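PDB 2GFI: phytase from Debaryomyces castellii, which removes phosphate from phytate (inositol hexakisphosphate) by hydrolysis, as a 3-phytase of the histidine acid phosphatase family. Local coordinates for residues 10-15 with 26-31; 34-39 with 282-287; 54-59 with 378-383. All blocks are in the same frame, centred on the assembly; numbering follows the deposited sequence.

Contact 1. Residues 10-15 with 26-31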
loop_
_atom_site.group_PDB
_atom_site.type_symbol
_atom_site.label_atom_id
_atom_site.label_comp_id
_atom_site.label_asym_id
_atom_site.label_seq_id
_atom_site.Cartn_x
_atom_site.Cartn_y
_atom_site.Cartn_z
ATOM N N LEU A 10 3.978 -11.132 -1.975
ATOM C CA LEU A 10 3.208 -11.102 -3.220
ATOM C C LEU A 10 4.016 -11.648 -4.391
ATOM O O LEU A 10 5.145 -11.249 -4.633
ATOM C CB LEU A 10 2.694 -9.687 -3.542
ATOM C CG LEU A 10 1.837 -9.050 -2.451
ATOM C CD1 LEU A 10 1.549 -7.605 -2.810
ATOM C CD2 LEU A 10 0.544 -9.838 -2.213
ATOM N N LEU A 11 3.382 -12.545 -5.112
ATOM C CA LEU A 11 3.917 -13.162 -6.311
ATOM C C LEU A 11 3.514 -12.348 -7.545
ATOM O O LEU A 11 2.991 -12.888 -8.538
ATOM C CB LEU A 11 3.346 -14.574 -6.393
ATOM C CG LEU A 11 4.129 -15.780 -5.840
ATOM C CD1 LEU A 11 5.435 -15.506 -5.163
ATOM C CD2 LEU A 11 3.237 -16.797 -5.086
ATOM N N VAL A 12 3.732 -11.046 -7.462
ATOM C CA VAL A 12 3.448 -10.119 -8.553
ATOM C C VAL A 12 4.285 -8.883 -8.284
ATOM O O VAL A 12 4.529 -8.535 -7.106
ATOM C CB VAL A 12 1.952 -9.738 -8.593
ATOM C CG1 VAL A 12 1.574 -8.804 -7.369
ATOM C CG2 VAL A 12 1.551 -9.126 -9.967
ATOM N N GLY A 13 4.730 -8.206 -9.335
ATOM C CA GLY A 13 5.414 -6.939 -9.135
ATOM C C GLY A 13 4.532 -5.751 -9.474
ATOM O O GLY A 13 3.291 -5.843 -9.471
ATOM N N GLN A 14 5.181 -4.634 -9.815
ATOM C CA GLN A 14 4.510 -3.367 -9.954
ATOM C C GLN A 14 3.681 -3.264 -11.225
ATOM O O GLN A 14 2.834 -2.366 -11.342
ATOM C CB GLN A 14 5.527 -2.238 -9.869
ATOM C CG GLN A 14 6.366 -2.287 -8.616
ATOM C CD GLN A 14 5.508 -2.398 -7.387
ATOM O OE1 GLN A 14 5.626 -3.383 -6.615
ATOM N NE2 GLN A 14 4.627 -1.418 -7.188
ATOM N N GLY A 15 3.905 -4.185 -12.159
ATOM C CA GLY A 15 3.144 -4.246 -13.398
ATOM C C GLY A 15 1.643 -4.327 -13.198
ATOM O O GLY A 15 0.857 -4.060 -14.131
ATOM N N ALA A 26 -6.207 -2.115 -8.288
ATOM C CA ALA A 26 -5.456 -3.346 -8.535
ATOM C C ALA A 26 -5.944 -4.463 -7.669
ATOM O O ALA A 26 -6.364 -4.235 -6.524
ATOM C CB ALA A 26 -3.967 -3.145 -8.274
ATOM N N SER A 27 -5.872 -5.677 -8.199
ATOM C CA SER A 27 -6.123 -6.858 -7.383
ATOM C C SER A 27 -4.837 -7.660 -7.245
ATOM O O SER A 27 -4.486 -8.466 -8.123
ATOM C CB SER A 27 -7.264 -7.701 -7.956
ATOM O OG SER A 27 -8.421 -6.889 -8.032
ATOM N N VAL A 28 -4.130 -7.431 -6.152
ATOM C CA VAL A 28 -2.830 -8.070 -5.964
ATOM C C VAL A 28 -2.886 -9.133 -4.883
ATOM O O VAL A 28 -2.026 -9.987 -4.843
ATOM C CB VAL A 28 -1.714 -7.046 -5.677
ATOM C CG1 VAL A 28 -1.458 -6.193 -6.924
ATOM C CG2 VAL A 28 -2.044 -6.171 -4.452
ATOM N N GLU A 29 -3.933 -9.112 -4.053
ATOM C CA GLU A 29 -4.076 -10.083 -2.938
ATOM C C GLU A 29 -4.167 -11.528 -3.395
ATOM O O GLU A 29 -3.780 -12.422 -2.654
ATOM C CB GLU A 29 -5.268 -9.727 -2.040
ATOM C CG GLU A 29 -4.970 -8.492 -1.220
ATOM C CD GLU A 29 -6.179 -7.940 -0.488
ATOM O OE1 GLU A 29 -7.252 -8.605 -0.491
ATOM O OE2 GLU A 29 -6.045 -6.842 0.102
ATOM N N GLN A 30 -4.676 -11.755 -4.605
ATOM C CA GLN A 30 -4.707 -13.104 -5.189
ATOM C C GLN A 30 -3.283 -13.698 -5.240
ATOM O O GLN A 30 -3.116 -14.906 -5.317
ATOM C CB GLN A 30 -5.290 -13.051 -6.606
ATOM C CG GLN A 30 -4.582 -12.009 -7.444
ATOM C CD GLN A 30 -5.016 -11.921 -8.881
ATOM O OE1 GLN A 30 -5.351 -10.815 -9.363
ATOM N NE2 GLN A 30 -5.005 -13.031 -9.580
ATOM N N TYR A 31 -2.268 -12.841 -5.202
ATOM C CA TYR A 31 -0.898 -13.278 -5.469
ATOM C C TYR A 31 -0.115 -13.570 -4.193
ATOM O O TYR A 31 1.062 -13.855 -4.242
ATOM C CB TYR A 31 -0.150 -12.214 -6.267
ATOM C CG TYR A 31 -0.658 -12.012 -7.662
ATOM C CD1 TYR A 31 -0.536 -13.006 -8.623
ATOM C CD2 TYR A 31 -1.244 -10.789 -8.040
ATOM C CE1 TYR A 31 -0.981 -12.795 -9.928
ATOM C CE2 TYR A 31 -1.667 -10.559 -9.324
ATOM C CZ TYR A 31 -1.525 -11.563 -10.257
ATOM O OH TYR A 31 -1.964 -11.333 -11.522
#
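The backbone N of Leu11 donates to the carbonyl O of Tyr31 at 2.8 Å. The bond is fairly straight, 161° at the hydrogen, and the donor stands above the carbonyl plane, 39° out of it. Leu11 is the centre of an inverse gamma turn, and Val12, its last residue, lies over the Tyr31 ring. Val12 CB lies 3.7 Å from the ring centroid, close to the ring normal, which makes a CH-pi contact. The two side chains cross at about a right angle. Val12 CG1 sits between its backbone N and carbonyl carbon (chi1 71°), and in that position it meets both Tyr31 CD2, at 3.5 Å, and Val28 CG1, at 4.0 Å. Val12 CG2 rests near Tyr31 CE2. Gln30 CG lies over the opposite face, also toward the rim, and the ring is sandwiched between the two. Leu10 CD1 adds a looser contact to Val28 CG2 at 4.2 Å. With an alanine in place of Tyr31, Val12 would probably lose the face it packs on, and a gap would be likely to open beside Gln30. Asn7 of the third subunit bonds Val12 O, and Glu29 of the second subunit bonds Val28 N. One backbone bond and an apolar patch thus join two N-terminal loop segments that also serve the subunit interfaces.

Contact 2. Residues 34-39 with 282-287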
loop_
_atom_site.group_PDB
_atom_site.type_symbol
_atom_site.label_atom_id
_atom_site.label_comp_id
_atom_site.label_asym_id
_atom_site.label_seq_id
_atom_site.Cartn_x
_atom_site.Cartn_y
_atom_site.Cartn_z
ATOM N N ILE A 34 1.274 -16.920 0.831
ATOM C CA ILE A 34 0.586 -17.611 1.897
ATOM C C ILE A 34 -0.619 -18.411 1.406
ATOM O O ILE A 34 -0.854 -19.531 1.892
ATOM C CB ILE A 34 0.174 -16.647 3.010
ATOM C CG1 ILE A 34 1.410 -15.976 3.588
ATOM C CG2 ILE A 34 -0.581 -17.393 4.110
ATOM C CD1 ILE A 34 1.112 -14.919 4.614
ATOM N N ARG A 35 -1.366 -17.862 0.452
ATOM C CA ARG A 35 -2.604 -18.495 0.052
ATOM C C ARG A 35 -2.343 -19.802 -0.694
ATOM O O ARG A 35 -3.265 -20.587 -0.865
ATOM C CB ARG A 35 -3.567 -17.528 -0.708
ATOM C CG ARG A 35 -4.143 -16.438 0.233
ATOM C CD ARG A 35 -5.678 -16.125 0.183
ATOM N NE ARG A 35 -6.006 -14.909 0.977
ATOM C CZ ARG A 35 -5.533 -13.679 0.630
ATOM N NH1 ARG A 35 -4.750 -13.562 -0.466
ATOM N NH2 ARG A 35 -5.823 -12.574 1.337
ATOM N N PHE A 36 -1.086 -20.036 -1.093
ATOM C CA PHE A 36 -0.729 -21.251 -1.833
ATOM C C PHE A 36 0.051 -22.243 -1.012
ATOM O O PHE A 36 0.425 -23.323 -1.526
ATOM C CB PHE A 36 0.035 -20.909 -3.110
ATOM C CG PHE A 36 -0.669 -19.896 -3.940
ATOM C CD1 PHE A 36 -1.966 -20.134 -4.374
ATOM C CD2 PHE A 36 -0.075 -18.678 -4.213
ATOM C CE1 PHE A 36 -2.656 -19.184 -5.087
ATOM C CE2 PHE A 36 -0.766 -17.715 -4.951
ATOM C CZ PHE A 36 -2.056 -17.963 -5.373
ATOM N N LEU A 37 0.291 -21.888 0.257
ATOM C CA LEU A 37 1.156 -22.725 1.114
ATOM C C LEU A 37 0.383 -23.608 2.077
ATOM O O LEU A 37 0.959 -24.155 3.004
ATOM C CB LEU A 37 2.237 -21.902 1.820
ATOM C CG LEU A 37 3.228 -21.321 0.804
ATOM C CD1 LEU A 37 4.196 -20.340 1.466
ATOM C CD2 LEU A 37 3.950 -22.444 0.108
ATOM N N GLY A 38 -0.924 -23.739 1.835
ATOM C CA GLY A 38 -1.729 -24.765 2.504
ATOM C C GLY A 38 -1.983 -24.577 3.998
ATOM O O GLY A 38 -2.269 -25.535 4.687
ATOM N N GLY A 39 -1.886 -23.343 4.500
ATOM C CA GLY A 39 -2.034 -23.097 5.939
ATOM C C GLY A 39 -0.743 -23.212 6.729
ATOM O O GLY A 39 -0.738 -23.007 7.937
ATOM N N GLN A 282 -0.991 -25.328 -7.996
ATOM C CA GLN A 282 -1.278 -26.760 -8.061
ATOM C C GLN A 282 -0.909 -27.414 -6.748
ATOM O O GLN A 282 -1.653 -28.239 -6.221
ATOM C CB GLN A 282 -0.534 -27.417 -9.213
ATOM C CG GLN A 282 -1.145 -27.062 -10.518
ATOM C CD GLN A 282 -0.217 -27.343 -11.657
ATOM O OE1 GLN A 282 0.735 -26.588 -11.884
ATOM N NE2 GLN A 282 -0.478 -28.409 -12.380
ATOM N N TYR A 283 0.245 -27.024 -6.198
ATOM C CA TYR A 283 0.559 -27.458 -4.861
ATOM C C TYR A 283 -0.596 -27.144 -3.903
ATOM O O TYR A 283 -1.036 -28.023 -3.150
ATOM C CB TYR A 283 1.831 -26.833 -4.320
ATOM C CG TYR A 283 2.038 -27.234 -2.859
ATOM C CD1 TYR A 283 2.539 -28.501 -2.529
ATOM C CD2 TYR A 283 1.735 -26.352 -1.826
ATOM C CE1 TYR A 283 2.751 -28.881 -1.209
ATOM C CE2 TYR A 283 1.937 -26.706 -0.506
ATOM C CZ TYR A 283 2.444 -27.985 -0.200
ATOM O OH TYR A 283 2.658 -28.349 1.101
ATOM N N SER A 284 -1.031 -25.877 -3.910
ATOM C CA SER A 284 -2.096 -25.410 -3.039
ATOM C C SER A 284 -3.326 -26.278 -3.164
ATOM O O SER A 284 -3.976 -26.593 -2.182
ATOM C CB SER A 284 -2.480 -23.985 -3.396
ATOM O OG SER A 284 -3.331 -23.465 -2.387
ATOM N N TYR A 285 -3.660 -26.649 -4.395
ATOM C CA TYR A 285 -4.878 -27.406 -4.602
ATOM C C TYR A 285 -4.715 -28.844 -4.127
ATOM O O TYR A 285 -5.692 -29.453 -3.659
ATOM C CB TYR A 285 -5.349 -27.357 -6.035
ATOM C CG TYR A 285 -6.677 -28.046 -6.176
ATOM C CD1 TYR A 285 -7.761 -27.617 -5.445
ATOM C CD2 TYR A 285 -6.823 -29.179 -6.995
ATOM C CE1 TYR A 285 -8.965 -28.269 -5.542
ATOM C CE2 TYR A 285 -8.021 -29.830 -7.107
ATOM C CZ TYR A 285 -9.088 -29.368 -6.379
ATOM O OH TYR A 285 -10.322 -29.976 -6.465
ATOM N N SER A 286 -3.488 -29.380 -4.202
ATOM C CA SER A 286 -3.236 -30.722 -3.642
ATOM C C SER A 286 -3.493 -30.765 -2.137
ATOM O O SER A 286 -3.996 -31.783 -1.602
ATOM C CB SER A 286 -1.830 -31.247 -4.001
ATOM O OG SER A 286 -0.813 -30.589 -3.275
ATOM N N VAL A 287 -3.145 -29.666 -1.465
ATOM C CA VAL A 287 -3.432 -29.497 -0.051
ATOM C C VAL A 287 -4.921 -29.288 0.173
ATOM O O VAL A 287 -5.477 -29.870 1.082
ATOM C CB VAL A 287 -2.622 -28.317 0.635
ATOM C CG1 VAL A 287 -3.057 -28.157 2.103
ATOM C CG2 VAL A 287 -1.130 -28.552 0.557
HETATM O O HOH W 1 -3.047 -23.096 0.124
HETATM O O HOH W 2 2.425 -26.534 2.792
#
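The Phe36 and Tyr283 rings both meet the opposite segment at their edges. Phe36 O lies at the edge of the Tyr283 ring, in its plane, 3.3 Å from Tyr283 CD2. The Tyr283 ring also stacks with Phe256. Ser284 CB lies near the plane of the Phe36 ring, at the edge, 4.0 Å from Phe36 CD1.

Two waters carry the polar part of the contact. The first donates to Arg35 O, accepts from Gly38 N at 2.8 Å, and is hydrogen-bonded to Ser284 OG at 2.6 Å. With chi1 at -169° the hydroxyl of Ser284 swings opposite its own N, toward this water and the 34-39 backbone. The second water donates to Leu37 O and binds Tyr283 OH at 2.5 Å. Solvent therefore ties three backbone groups of the loop to two helix hydroxyls.

Gly38 comes closest to the helix at Val287, with its CA 3.7 Å from Val287 CG1. A side chain here would run into that methyl, and the positive phi of 70° also suits a glycine. Within the helix, Ser286 OG donates to Tyr283 O at 2.6 Å, on a lone pair in the carbonyl plane. The same oxygen accepts from Val287 N.

The contact lays the N-terminal loop on helix 277-295. Val287 is about 8 Å, side chain to side chain, from Asp333, the predicted proton donor. Helix 229-241 packs on Tyr283 through Tyr230, helix 249-266 meets Leu37, and Gly39 O accepts from Arg69 of strand 59-69.

Contact 3. Residues 54-59 with 378-383; sequences DIPDQC and EKYACG
A type II beta turn, Pro56 to Cys59, packs against strand 374-382 of the mixed sheet of this histidine phosphatase fold. Tyr380, Cys59 and Ile55 bury the most surface. All three of Pro56, Cys59 and Ile55 touch the Tyr380 ring. Pro56 CD stands over one face, 4.0 Å from the ring centroid, in a CH-pi contact. Cys59 CB comes obliquely to Tyr380 CD1 at 3.7 Å, and its sulfur makes an oblique sulfur-aromatic contact. Tyr380 CG lies between its own backbone N and carbonyl carbon (chi1 47°), which turns the ring toward the turn. The hydroxyl of Tyr380 bonds to Pro406 O.

The Ile55 and Tyr380 side chains run antiparallel alongside each other, with Ile55 CG2 3.9 Å from Tyr380 CD2. Ile55 CD1 touches the carboxylate of Glu378, 3.5 Å from Glu378 OE2. That carboxylate also forms salt bridges to Lys147 and Arg389 and a hydrogen bond to Tyr148.

The backbones meet where Cys59 CA lies 3.1 Å from Ala381 O, in a CA-H...O contact. Cys59 and Cys382 form a disulfide in another structure of this protein, but not here: Cys59 SG and Cys382 SG stand 3.8 Å apart.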
loop_
_atom_site.group_PDB
_atom_site.type_symbol
_atom_site.label_atom_id
_atom_site.label_comp_id
_atom_site.label_asym_id
_atom_site.label_seq_id
_atom_site.Cartn_x
_atom_site.Cartn_y
_atom_site.Cartn_z
ATOM N N ASP A 54 -17.167 -4.722 11.875
ATOM C CA ASP A 54 -17.793 -3.955 12.951
ATOM C C ASP A 54 -19.137 -4.528 13.367
ATOM O O ASP A 54 -19.904 -5.011 12.534
ATOM C CB ASP A 54 -18.143 -2.555 12.474
ATOM C CG ASP A 54 -16.942 -1.674 12.265
ATOM O OD1 ASP A 54 -15.823 -2.163 12.044
ATOM O OD2 ASP A 54 -17.055 -0.441 12.293
ATOM N N ILE A 55 -19.462 -4.404 14.652
ATOM C CA ILE A 55 -20.838 -4.712 15.065
ATOM C C ILE A 55 -21.721 -3.666 14.438
ATOM O O ILE A 55 -21.391 -2.485 14.501
ATOM C CB ILE A 55 -20.961 -4.757 16.588
ATOM C CG1 ILE A 55 -19.841 -5.663 17.133
ATOM C CG2 ILE A 55 -22.405 -5.290 17.022
ATOM C CD1 ILE A 55 -19.872 -7.136 16.535
ATOM N N PRO A 56 -22.807 -4.081 13.777
ATOM C CA PRO A 56 -23.655 -3.128 13.110
ATOM C C PRO A 56 -24.183 -2.093 14.093
ATOM O O PRO A 56 -24.448 -2.415 15.242
ATOM C CB PRO A 56 -24.796 -4.008 12.569
ATOM C CG PRO A 56 -24.168 -5.335 12.438
ATOM C CD PRO A 56 -23.310 -5.454 13.608
ATOM N N ASP A 57 -24.307 -0.858 13.623
ATOM C CA ASP A 57 -25.042 0.196 14.326
ATOM C C ASP A 57 -26.394 -0.269 14.823
ATOM O O ASP A 57 -27.122 -0.956 14.098
ATOM C CB ASP A 57 -25.231 1.407 13.396
ATOM C CG ASP A 57 -23.910 2.037 12.995
ATOM O OD1 ASP A 57 -22.855 1.700 13.615
ATOM O OD2 ASP A 57 -23.825 2.880 12.053
ATOM N N GLN A 58 -26.725 0.111 16.055
ATOM C CA GLN A 58 -27.991 -0.303 16.695
ATOM C C GLN A 58 -27.942 -1.768 17.122
ATOM O O GLN A 58 -28.982 -2.370 17.396
ATOM C CB GLN A 58 -29.229 -0.101 15.767
ATOM C CG GLN A 58 -29.324 1.254 14.995
ATOM C CD GLN A 58 -29.547 2.447 15.910
ATOM O OE1 GLN A 58 -28.610 3.237 16.162
ATOM N NE2 GLN A 58 -30.791 2.586 16.423
ATOM N N CYS A 59 -26.756 -2.366 17.137
ATOM C CA CYS A 59 -26.609 -3.740 17.613
ATOM C C CYS A 59 -25.705 -3.724 18.795
ATOM O O CYS A 59 -24.770 -2.933 18.861
ATOM C CB CYS A 59 -26.077 -4.699 16.549
ATOM S SG CYS A 59 -27.266 -4.989 15.243
ATOM N N GLU A 378 -19.931 -14.158 16.590
ATOM C CA GLU A 378 -20.394 -12.980 17.312
ATOM C C GLU A 378 -21.876 -13.155 17.469
ATOM O O GLU A 378 -22.529 -13.605 16.553
ATOM C CB GLU A 378 -20.192 -11.678 16.521
ATOM C CG GLU A 378 -18.807 -11.515 15.956
ATOM C CD GLU A 378 -18.619 -10.246 15.165
ATOM O OE1 GLU A 378 -19.467 -9.927 14.299
ATOM O OE2 GLU A 378 -17.601 -9.588 15.419
ATOM N N LYS A 379 -22.398 -12.753 18.620
ATOM C CA LYS A 379 -23.816 -12.775 18.876
ATOM C C LYS A 379 -24.133 -11.383 19.331
ATOM O O LYS A 379 -23.480 -10.862 20.209
ATOM C CB LYS A 379 -24.154 -13.776 19.987
ATOM C CG LYS A 379 -25.634 -13.784 20.362
ATOM C CD LYS A 379 -25.850 -14.571 21.615
ATOM C CE LYS A 379 -27.291 -14.434 22.084
ATOM N NZ LYS A 379 -27.590 -15.454 23.120
ATOM N N TYR A 380 -25.126 -10.767 18.716
ATOM C CA TYR A 380 -25.501 -9.429 19.115
ATOM C C TYR A 380 -26.990 -9.201 18.969
ATOM O O TYR A 380 -27.674 -9.855 18.166
ATOM C CB TYR A 380 -24.722 -8.353 18.318
ATOM C CG TYR A 380 -24.670 -8.551 16.808
ATOM C CD1 TYR A 380 -25.808 -8.365 16.008
ATOM C CD2 TYR A 380 -23.466 -8.909 16.188
ATOM C CE1 TYR A 380 -25.749 -8.562 14.625
ATOM C CE2 TYR A 380 -23.373 -9.071 14.832
ATOM C CZ TYR A 380 -24.507 -8.900 14.039
ATOM O OH TYR A 380 -24.394 -9.066 12.677
ATOM N N ALA A 381 -27.470 -8.244 19.741
ATOM C CA ALA A 381 -28.886 -7.944 19.823
ATOM C C ALA A 381 -29.172 -6.756 18.945
ATOM O O ALA A 381 -28.506 -5.718 19.024
ATOM C CB ALA A 381 -29.295 -7.630 21.295
ATOM N N CYS A 382 -30.192 -6.885 18.132
ATOM C CA CYS A 382 -30.648 -5.752 17.368
ATOM C C CYS A 382 -32.134 -5.708 17.632
ATOM O O CYS A 382 -32.857 -6.638 17.245
ATOM C CB CYS A 382 -30.371 -5.964 15.884
ATOM S SG CYS A 382 -31.081 -4.643 14.893
ATOM N N GLY A 383 -32.588 -4.659 18.314
ATOM C CA GLY A 383 -33.979 -4.624 18.771
ATOM C C GLY A 383 -34.289 -5.750 19.750
ATOM O O GLY A 383 -33.572 -5.949 20.721
#

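How the contacts relate
From the N terminus, contact 1 comes first and closes a short loop of ten residues between 10-15 and 26-31. Contact 2 opens next, at 34-39, and contact 3 opens at 54-59, just before strand 59-69. Contact 2 closes at 282-287 and contact 3 at 378-383, so these two cross along the chain. Contacts 1 and 2 touch: Leu11 CD2 packs on Phe36 CD2 at 3.9 Å, and both reach the second subunit. Contact 3 stands apart, its centre about 35 Å from each of theirs. Together they tie the N-terminal segment to itself, to helix 277-295 and to strand 374-382 of the central sheet.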